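Local coordinates for alpha-catenin-like protein hmp-1 (Caenorhabditis elegans, PDB 5H5M) that joins the cadherin-catenin complex at adherens junctions, binds beta-catenin and actin filaments, and is required for cell migration and shape changes as the body encloses and elongates, at residues 13-18 against 102-107; 40-45 against 68-73; 135-140 against 195-200. All blocks are in the same frame, centred on the assembly; numbering follows the deposited sequence.

Interaction 1: residues 13-18 against 102-107; sequences TFQNRI and KRTKDL
In the helical bundle that helices 6-17, 27-49, 56-80 and 92-122 build in the M domain of this alpha-catenin, Q15 and F14 meet T104 where helix 6-17 runs alongside helix 92-122. The two segments are antiparallel, at 179°, with axes 10.8 Å apart, and Q15 faces T104 at the closest backbone level. The main touch is made by the T104 methyl group. CG2 points anti to the backbone N of its own residue, which sends it out from helix 92-122 to lie alongside the side chain of Q15. The two side chains pass in opposite directions, and the methyl is touched both at the amide nitrogen, with Q15 NE2 3.4 Å from T104 CG2, and further back, with Q15 CG 3.6 Å from the same methyl. The Q15 chain, extended beyond CG, thus runs past the threonine. F14 reaches T104 with the edge of its ring, CD2 lying 4.2 Å from T104 OG1, near the ring plane. That hydroxyl is hydrogen-bonded to V100 O on its own helix, and its approach to the ring edge is packing only. One face of the ring is covered near its rim by I18 CG2, 3.5 Å above the plane, and the ring also meets H37 edge-to-face, which probably restricts its tilt. Q15 O is bonded to H101 NE2, a polar tie between the same two helices. Across these two segments themselves no hydrogen bond or salt bridge forms. The contact therefore rests on shape: a threonine turns its methyl to the partner helix and its hydroxyl to its own backbone, so a buried polar side chain sits in the bundle at little apparent polar cost.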
loop_
_atom_site.group_PDB
_atom_site.type_symbol
_atom_site.label_atom_id
_atom_site.label_comp_id
_atom_site.label_asym_id
_atom_site.label_seq_id
_atom_site.Cartn_x
_atom_site.Cartn_y
_atom_site.Cartn_z
ATOM N N THR A 13 6.866 -20.575 -10.525
ATOM C CA THR A 13 7.489 -21.721 -11.177
ATOM C C THR A 13 8.083 -22.688 -10.153
ATOM O O THR A 13 8.005 -23.905 -10.324
ATOM C CB THR A 13 8.592 -21.284 -12.165
ATOM O OG1 THR A 13 9.573 -20.498 -11.480
ATOM C CG2 THR A 13 7.998 -20.467 -13.303
ATOM N N PHE A 14 8.662 -22.140 -9.089
ATOM C CA PHE A 14 9.282 -22.944 -8.038
ATOM C C PHE A 14 8.297 -23.936 -7.433
ATOM O O PHE A 14 8.661 -25.059 -7.089
ATOM C CB PHE A 14 9.851 -22.041 -6.943
ATOM C CG PHE A 14 10.532 -22.782 -5.831
ATOM C CD1 PHE A 14 11.738 -23.433 -6.049
ATOM C CD2 PHE A 14 9.978 -22.813 -4.561
ATOM C CE1 PHE A 14 12.373 -24.110 -5.024
ATOM C CE2 PHE A 14 10.611 -23.488 -3.527
ATOM C CZ PHE A 14 11.809 -24.138 -3.759
ATOM N N GLN A 15 7.042 -23.518 -7.317
ATOM C CA GLN A 15 6.003 -24.371 -6.758
ATOM C C GLN A 15 5.696 -25.562 -7.658
ATOM O O GLN A 15 5.043 -26.512 -7.233
ATOM C CB GLN A 15 4.728 -23.567 -6.507
ATOM C CG GLN A 15 4.794 -22.678 -5.278
ATOM C CD GLN A 15 3.486 -21.966 -5.005
ATOM O OE1 GLN A 15 2.783 -21.559 -5.929
ATOM N NE2 GLN A 15 3.147 -21.819 -3.730
ATOM N N ASN A 16 6.162 -25.503 -8.901
ATOM C CA ASN A 16 5.997 -26.614 -9.831
ATOM C C ASN A 16 7.296 -27.389 -10.020
ATOM O O ASN A 16 7.277 -28.603 -10.215
ATOM C CB ASN A 16 5.489 -26.113 -11.184
ATOM C CG ASN A 16 4.063 -25.599 -11.118
ATOM O OD1 ASN A 16 3.201 -26.204 -10.479
ATOM N ND2 ASN A 16 3.808 -24.475 -11.780
ATOM N N ARG A 17 8.420 -26.678 -9.958
ATOM C CA ARG A 17 9.732 -27.288 -10.139
ATOM C C ARG A 17 10.026 -28.326 -9.060
ATOM O O ARG A 17 10.700 -29.323 -9.320
ATOM C CB ARG A 17 10.833 -26.222 -10.141
ATOM C CG ARG A 17 10.783 -25.257 -11.316
ATOM C CD ARG A 17 10.827 -25.986 -12.650
ATOM N NE ARG A 17 12.066 -26.738 -12.845
ATOM C CZ ARG A 17 13.132 -26.274 -13.489
ATOM N NH1 ARG A 17 13.118 -25.051 -14.004
ATOM N NH2 ARG A 17 14.213 -27.030 -13.619
ATOM N N ILE A 18 9.517 -28.091 -7.853
ATOM C CA ILE A 18 9.780 -28.985 -6.728
ATOM C C ILE A 18 8.957 -30.266 -6.813
ATOM O O ILE A 18 9.170 -31.201 -6.042
ATOM C CB ILE A 18 9.487 -28.306 -5.382
ATOM C CG1 ILE A 18 8.019 -27.882 -5.314
ATOM C CG2 ILE A 18 10.418 -27.120 -5.168
ATOM C CD1 ILE A 18 7.624 -27.261 -4.004
ATOM N N LYS A 102 3.474 -24.734 1.574
ATOM C CA LYS A 102 2.913 -23.947 2.666
ATOM C C LYS A 102 3.814 -22.763 3.028
ATOM O O LYS A 102 3.325 -21.669 3.317
ATOM C CB LYS A 102 2.679 -24.822 3.897
ATOM C CG LYS A 102 1.669 -24.238 4.870
ATOM C CD LYS A 102 2.234 -24.149 6.277
ATOM C CE LYS A 102 2.652 -25.517 6.794
ATOM N NZ LYS A 102 3.221 -25.434 8.169
ATOM N N ARG A 103 5.126 -22.983 3.014
ATOM C CA ARG A 103 6.077 -21.911 3.297
ATOM C C ARG A 103 6.087 -20.896 2.161
ATOM O O ARG A 103 6.130 -19.689 2.396
ATOM C CB ARG A 103 7.485 -22.472 3.516
ATOM C CG ARG A 103 7.570 -23.503 4.624
ATOM C CD ARG A 103 7.197 -22.907 5.972
ATOM N NE ARG A 103 7.073 -23.940 6.996
ATOM C CZ ARG A 103 6.906 -23.698 8.292
ATOM N NH1 ARG A 103 6.846 -22.450 8.735
ATOM N NH2 ARG A 103 6.802 -24.707 9.147
ATOM N N THR A 104 6.043 -21.394 0.930
ATOM C CA THR A 104 5.990 -20.534 -0.246
ATOM C C THR A 104 4.727 -19.672 -0.246
ATOM O O THR A 104 4.779 -18.480 -0.549
ATOM C CB THR A 104 6.040 -21.357 -1.549
ATOM O OG1 THR A 104 7.194 -22.206 -1.539
ATOM C CG2 THR A 104 6.114 -20.441 -2.749
ATOM N N LYS A 105 3.596 -20.280 0.106
ATOM C CA LYS A 105 2.325 -19.565 0.168
ATOM C C LYS A 105 2.371 -18.428 1.188
ATOM O O LYS A 105 1.861 -17.333 0.935
ATOM C CB LYS A 105 1.180 -20.520 0.517
ATOM C CG LYS A 105 -0.146 -19.804 0.736
ATOM C CD LYS A 105 -1.271 -20.741 1.137
ATOM C CE LYS A 105 -2.529 -19.944 1.454
ATOM N NZ LYS A 105 -3.691 -20.802 1.800
ATOM N N ASP A 106 2.978 -18.689 2.341
ATOM C CA ASP A 106 3.086 -17.671 3.377
ATOM C C ASP A 106 4.051 -16.565 2.967
ATOM O O ASP A 106 3.795 -15.384 3.211
ATOM C CB ASP A 106 3.529 -18.293 4.701
ATOM C CG ASP A 106 2.435 -19.115 5.353
ATOM O OD1 ASP A 106 2.760 -20.110 6.038
ATOM O OD2 ASP A 106 1.247 -18.766 5.179
ATOM N N LEU A 107 5.160 -16.951 2.343
ATOM C CA LEU A 107 6.153 -15.982 1.904
ATOM C C LEU A 107 5.559 -15.001 0.902
ATOM O O LEU A 107 5.797 -13.798 0.991
ATOM C CB LEU A 107 7.366 -16.682 1.291
ATOM C CG LEU A 107 8.447 -15.741 0.750
ATOM C CD1 LEU A 107 8.995 -14.855 1.854
ATOM C CD2 LEU A 107 9.566 -16.526 0.091
#

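Interaction 2: residues 40-45 against 68-73; sequences RIVSGS and NLRQAL
The guanidinium of R70 has V42 over one face, and its NH2 forms a salt bridge with E39 OE1 on the helix of V42: V42 CG1 lies 3.4 Å from R70 NH2 and 3.8 Å from R70 CZ. The side chains of V42 and R70 cross at about a right angle. R70 gets there by an extended run from CG to NE, which carries the charge from helix 56-80 across to helix 27-49, where V42 CG2 also comes within 4.0 Å of R70 NE. Replacing R70 by an alanine would remove the guanidinium, is likely to leave E39 without its charged mate, and would probably take the cover from V42 CG1. I41 and L69 make the apolar half of the contact, again crossing nearly perpendicularly, with I41 CG2 4.2 Å from L69 CD2. I41 also offers its carbonyl to S45: the hydroxyl bond, S45 OG to I41 O, is 2.8 Å long and comes from above the carbonyl plane, on the opposite face from S45 N, so one oxygen takes two donors and the hydroxyl donates its proton within its own helix. Within the bundle I41 and L69 are buried, both touching F14 of helix 6-17, while from helix 92-122 L107 packs on I41 and T104 on L69.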
loop_
_atom_site.group_PDB
_atom_site.type_symbol
_atom_site.label_atom_id
_atom_site.label_comp_id
_atom_site.label_asym_id
_atom_site.label_seq_id
_atom_site.Cartn_x
_atom_site.Cartn_y
_atom_site.Cartn_z
ATOM N N ARG A 40 17.230 -17.418 -5.355
ATOM C CA ARG A 40 16.791 -16.263 -6.134
ATOM C C ARG A 40 15.511 -15.682 -5.546
ATOM O O ARG A 40 15.304 -14.468 -5.562
ATOM C CB ARG A 40 16.582 -16.634 -7.605
ATOM C CG ARG A 40 17.879 -16.862 -8.369
ATOM C CD ARG A 40 17.654 -16.893 -9.874
ATOM N NE ARG A 40 16.924 -18.083 -10.306
ATOM C CZ ARG A 40 17.490 -19.260 -10.553
ATOM N NH1 ARG A 40 18.799 -19.416 -10.405
ATOM N NH2 ARG A 40 16.747 -20.286 -10.944
ATOM N N ILE A 41 14.658 -16.561 -5.029
ATOM C CA ILE A 41 13.457 -16.146 -4.316
ATOM C C ILE A 41 13.837 -15.399 -3.039
ATOM O O ILE A 41 13.306 -14.325 -2.751
ATOM C CB ILE A 41 12.564 -17.357 -3.965
ATOM C CG1 ILE A 41 12.056 -18.031 -5.241
ATOM C CG2 ILE A 41 11.400 -16.938 -3.089
ATOM C CD1 ILE A 41 11.184 -19.238 -4.989
ATOM N N VAL A 42 14.772 -15.970 -2.287
ATOM C CA VAL A 42 15.207 -15.381 -1.027
ATOM C C VAL A 42 15.887 -14.030 -1.250
ATOM O O VAL A 42 15.650 -13.079 -0.502
ATOM C CB VAL A 42 16.157 -16.329 -0.268
ATOM C CG1 VAL A 42 16.747 -15.640 0.957
ATOM C CG2 VAL A 42 15.423 -17.601 0.128
ATOM N N SER A 43 16.715 -13.941 -2.289
ATOM C CA SER A 43 17.405 -12.690 -2.605
ATOM C C SER A 43 16.425 -11.578 -2.954
ATOM O O SER A 43 16.536 -10.460 -2.449
ATOM C CB SER A 43 18.394 -12.889 -3.753
ATOM O OG SER A 43 19.547 -13.581 -3.305
ATOM N N GLY A 44 15.463 -11.889 -3.816
ATOM C CA GLY A 44 14.454 -10.924 -4.209
ATOM C C GLY A 44 13.581 -10.514 -3.040
ATOM O O GLY A 44 13.199 -9.350 -2.915
ATOM N N SER A 45 13.267 -11.475 -2.178
ATOM C CA SER A 45 12.471 -11.210 -0.985
ATOM C C SER A 45 13.215 -10.290 -0.023
ATOM O O SER A 45 12.605 -9.477 0.663
ATOM C CB SER A 45 12.102 -12.517 -0.281
ATOM O OG SER A 45 11.247 -13.307 -1.089
ATOM N N ASN A 68 12.576 -20.510 6.673
ATOM C CA ASN A 68 11.709 -21.681 6.705
ATOM C C ASN A 68 11.638 -22.360 5.340
ATOM O O ASN A 68 11.627 -23.588 5.246
ATOM C CB ASN A 68 10.303 -21.301 7.177
ATOM C CG ASN A 68 10.285 -20.755 8.599
ATOM O OD1 ASN A 68 11.192 -21.014 9.392
ATOM N ND2 ASN A 68 9.241 -20.002 8.928
ATOM N N LEU A 69 11.593 -21.551 4.285
ATOM C CA LEU A 69 11.562 -22.067 2.922
ATOM C C LEU A 69 12.847 -22.826 2.584
ATOM O O LEU A 69 12.799 -23.884 1.954
ATOM C CB LEU A 69 11.342 -20.929 1.927
ATOM C CG LEU A 69 11.273 -21.315 0.448
ATOM C CD1 LEU A 69 10.272 -22.440 0.224
ATOM C CD2 LEU A 69 10.915 -20.099 -0.395
ATOM N N ARG A 70 13.990 -22.285 3.001
ATOM C CA ARG A 70 15.270 -22.964 2.807
ATOM C C ARG A 70 15.273 -24.325 3.487
ATOM O O ARG A 70 15.639 -25.334 2.883
ATOM C CB ARG A 70 16.429 -22.123 3.347
ATOM C CG ARG A 70 16.886 -21.011 2.425
ATOM C CD ARG A 70 17.968 -20.170 3.085
ATOM N NE ARG A 70 18.519 -19.174 2.171
ATOM C CZ ARG A 70 19.171 -18.085 2.563
ATOM N NH1 ARG A 70 19.347 -17.847 3.856
ATOM N NH2 ARG A 70 19.638 -17.228 1.665
ATOM N N GLN A 71 14.864 -24.334 4.753
ATOM C CA GLN A 71 14.821 -25.552 5.551
ATOM C C GLN A 71 13.873 -26.580 4.947
ATOM O O GLN A 71 14.213 -27.760 4.832
ATOM C CB GLN A 71 14.402 -25.227 6.985
ATOM C CG GLN A 71 14.301 -26.434 7.900
ATOM C CD GLN A 71 13.654 -26.096 9.229
ATOM O OE1 GLN A 71 13.395 -24.929 9.528
ATOM N NE2 GLN A 71 13.384 -27.118 10.034
ATOM N N ALA A 72 12.687 -26.125 4.557
ATOM C CA ALA A 72 11.688 -27.002 3.959
ATOM C C ALA A 72 12.196 -27.617 2.659
ATOM O O ALA A 72 11.880 -28.763 2.350
ATOM C CB ALA A 72 10.387 -26.243 3.712
ATOM N N LEU A 73 12.981 -26.857 1.901
ATOM C CA LEU A 73 13.518 -27.363 0.644
ATOM C C LEU A 73 14.571 -28.433 0.900
ATOM O O LEU A 73 14.614 -29.448 0.207
ATOM C CB LEU A 73 14.115 -26.235 -0.202
ATOM C CG LEU A 73 14.757 -26.737 -1.502
ATOM C CD1 LEU A 73 13.720 -27.425 -2.389
ATOM C CD2 LEU A 73 15.458 -25.620 -2.259
#

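Interaction 3: residues 135-140 against 195-200; sequences EAAKEG and QAAILL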
loop_
_atom_site.group_PDB
_atom_site.type_symbol
_atom_site.label_atom_id
_atom_site.label_comp_id
_atom_site.label_asym_id
_atom_site.label_seq_id
_atom_site.Cartn_x
_atom_site.Cartn_y
_atom_site.Cartn_z
ATOM N N GLU A 135 -2.303 26.515 -4.982
ATOM C CA GLU A 135 -2.923 27.585 -4.207
ATOM C C GLU A 135 -1.882 28.568 -3.671
ATOM O O GLU A 135 -2.127 29.773 -3.623
ATOM C CB GLU A 135 -3.752 27.004 -3.058
ATOM C CG GLU A 135 -4.980 26.230 -3.518
ATOM C CD GLU A 135 -5.860 25.781 -2.365
ATOM O OE1 GLU A 135 -5.510 26.066 -1.200
ATOM O OE2 GLU A 135 -6.905 25.145 -2.623
ATOM N N ALA A 136 -0.721 28.055 -3.278
ATOM C CA ALA A 136 0.375 28.914 -2.839
ATOM C C ALA A 136 0.893 29.751 -4.004
ATOM O O ALA A 136 1.220 30.929 -3.840
ATOM C CB ALA A 136 1.500 28.084 -2.239
ATOM N N ALA A 137 0.959 29.136 -5.182
ATOM C CA ALA A 137 1.455 29.811 -6.377
ATOM C C ALA A 137 0.488 30.891 -6.862
ATOM O O ALA A 137 0.907 31.892 -7.440
ATOM C CB ALA A 137 1.713 28.802 -7.484
ATOM N N LYS A 138 -0.804 30.690 -6.625
ATOM C CA LYS A 138 -1.812 31.649 -7.068
ATOM C C LYS A 138 -1.794 32.954 -6.269
ATOM O O LYS A 138 -2.407 33.936 -6.673
ATOM C CB LYS A 138 -3.211 31.026 -6.996
ATOM C CG LYS A 138 -3.526 30.078 -8.134
ATOM C CD LYS A 138 -4.984 29.640 -8.108
ATOM C CE LYS A 138 -5.291 28.693 -9.257
ATOM N NZ LYS A 138 -6.700 28.213 -9.236
ATOM N N GLU A 139 -1.084 32.965 -5.144
ATOM C CA GLU A 139 -1.138 34.099 -4.224
ATOM C C GLU A 139 -0.278 35.330 -4.591
ATOM O O GLU A 139 -0.770 36.453 -4.460
ATOM C CB GLU A 139 -0.797 33.626 -2.811
ATOM C CG GLU A 139 -2.012 33.051 -2.117
ATOM C CD GLU A 139 -1.965 33.200 -0.607
ATOM O OE1 GLU A 139 -1.258 34.111 -0.118
ATOM O OE2 GLU A 139 -2.656 32.419 0.087
ATOM N N GLY A 140 0.981 35.185 -5.013
ATOM C CA GLY A 140 1.738 33.949 -5.049
ATOM C C GLY A 140 2.775 33.938 -3.936
ATOM O O GLY A 140 3.666 34.787 -3.877
ATOM N N GLN A 195 7.952 23.392 -11.649
ATOM C CA GLN A 195 8.431 24.622 -12.275
ATOM C C GLN A 195 7.294 25.500 -12.795
ATOM O O GLN A 195 7.390 26.726 -12.760
ATOM C CB GLN A 195 9.398 24.296 -13.416
ATOM C CG GLN A 195 10.717 23.706 -12.949
ATOM C CD GLN A 195 11.428 24.592 -11.942
ATOM O OE1 GLN A 195 11.467 25.815 -12.086
ATOM N NE2 GLN A 195 11.991 23.978 -10.909
ATOM N N ALA A 196 6.225 24.872 -13.280
ATOM C CA ALA A 196 5.055 25.610 -13.751
ATOM C C ALA A 196 4.434 26.425 -12.618
ATOM O O ALA A 196 3.918 27.521 -12.837
ATOM C CB ALA A 196 4.027 24.660 -14.342
ATOM N N ALA A 197 4.493 25.879 -11.407
ATOM C CA ALA A 197 3.962 26.557 -10.230
ATOM C C ALA A 197 4.875 27.702 -9.808
ATOM O O ALA A 197 4.405 28.757 -9.387
ATOM C CB ALA A 197 3.778 25.572 -9.086
ATOM N N ILE A 198 6.181 27.480 -9.922
ATOM C CA ILE A 198 7.165 28.511 -9.619
ATOM C C ILE A 198 6.973 29.700 -10.552
ATOM O O ILE A 198 7.040 30.853 -10.126
ATOM C CB ILE A 198 8.608 27.984 -9.754
ATOM C CG1 ILE A 198 8.814 26.744 -8.884
ATOM C CG2 ILE A 198 9.609 29.065 -9.369
ATOM C CD1 ILE A 198 8.605 26.993 -7.406
ATOM N N LEU A 199 6.723 29.406 -11.826
ATOM C CA LEU A 199 6.481 30.441 -12.828
ATOM C C LEU A 199 5.195 31.200 -12.530
ATOM O O LEU A 199 5.140 32.423 -12.672
ATOM C CB LEU A 199 6.420 29.829 -14.230
ATOM C CG LEU A 199 7.728 29.213 -14.738
ATOM C CD1 LEU A 199 7.518 28.467 -16.052
ATOM C CD2 LEU A 199 8.800 30.287 -14.884
ATOM N N LEU A 200 4.162 30.472 -12.115
ATOM C CA LEU A 200 2.890 31.091 -11.767
ATOM C C LEU A 200 3.034 31.957 -10.521
ATOM O O LEU A 200 2.469 33.047 -10.445
ATOM C CB LEU A 200 1.808 30.034 -11.548
ATOM C CG LEU A 200 0.473 30.583 -11.036
ATOM C CD1 LEU A 200 -0.088 31.625 -12.001
ATOM C CD2 LEU A 200 -0.535 29.461 -10.798
#
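A137 and L200 point at each other across the contact, and A197 stands beside them with its CB turned neither to nor from the partner helix. This is close, alanine-mediated helix packing within the all-helical M domain of a vinculin/alpha-catenin family member. The CA atoms of A137 and A197 lie 5.6 Å apart, consistent with the small side chains there. A137 CB approaches the backbone itself: it is 3.3 Å from A197 O, a tight van der Waals touch of methyl on carbonyl, and A137 CB is 4.2 Å from A197 CB. About one turn further along helix 173-202, L200 packs beside the alanine. Its CG is anti to the backbone N (chi1 174°), which lays the branch against A137 and K138. There L200 CD2 lies 4.1 Å from A137 CB, and L200 CG rests 3.9 Å from A137 O. K138 points its CB away from the other helix, yet its chain crosses L200 obliquely, and K138 CG meets L200 CD2 at 4.1 Å; the chain extends beyond CG and carries the ammonium onward. L200 also packs on A209 and M213 of helix 207-233, and M213 touches A197, whereas A136 turns to N144 and T145 of helix 142-166. Segment 135-140 thus packs on helix 173-202 and, through A136, on helix 142-166, while helix 173-202 is backed by helix 207-233. No hydrogen bond or salt bridge links the two segments. Cohesion comes from van der Waals packing, of apolar groups on each other and on backbone carbonyls.

Interactions 1 and 2 belong to one bundle of the M domain. Their centres are 9 Å apart and their residues touch, F14 with I41 and T104 with L69, so helices 6-17, 27-49, 56-80 and 92-122 share a common core. Along the chain, interaction 2 lies between the two halves of interaction 1. Interaction 3 follows after both, joining helix 128-137 to helix 173-202 on the opposite side of the chain's centre, about 52 Å from interaction 1 and 51 Å from interaction 2, centre to centre. Helix 128-137 follows helix 92-122 in the chain, and the distance between the contacts is consistent with separately packed helical regions, as in the vinculin/alpha-catenin family.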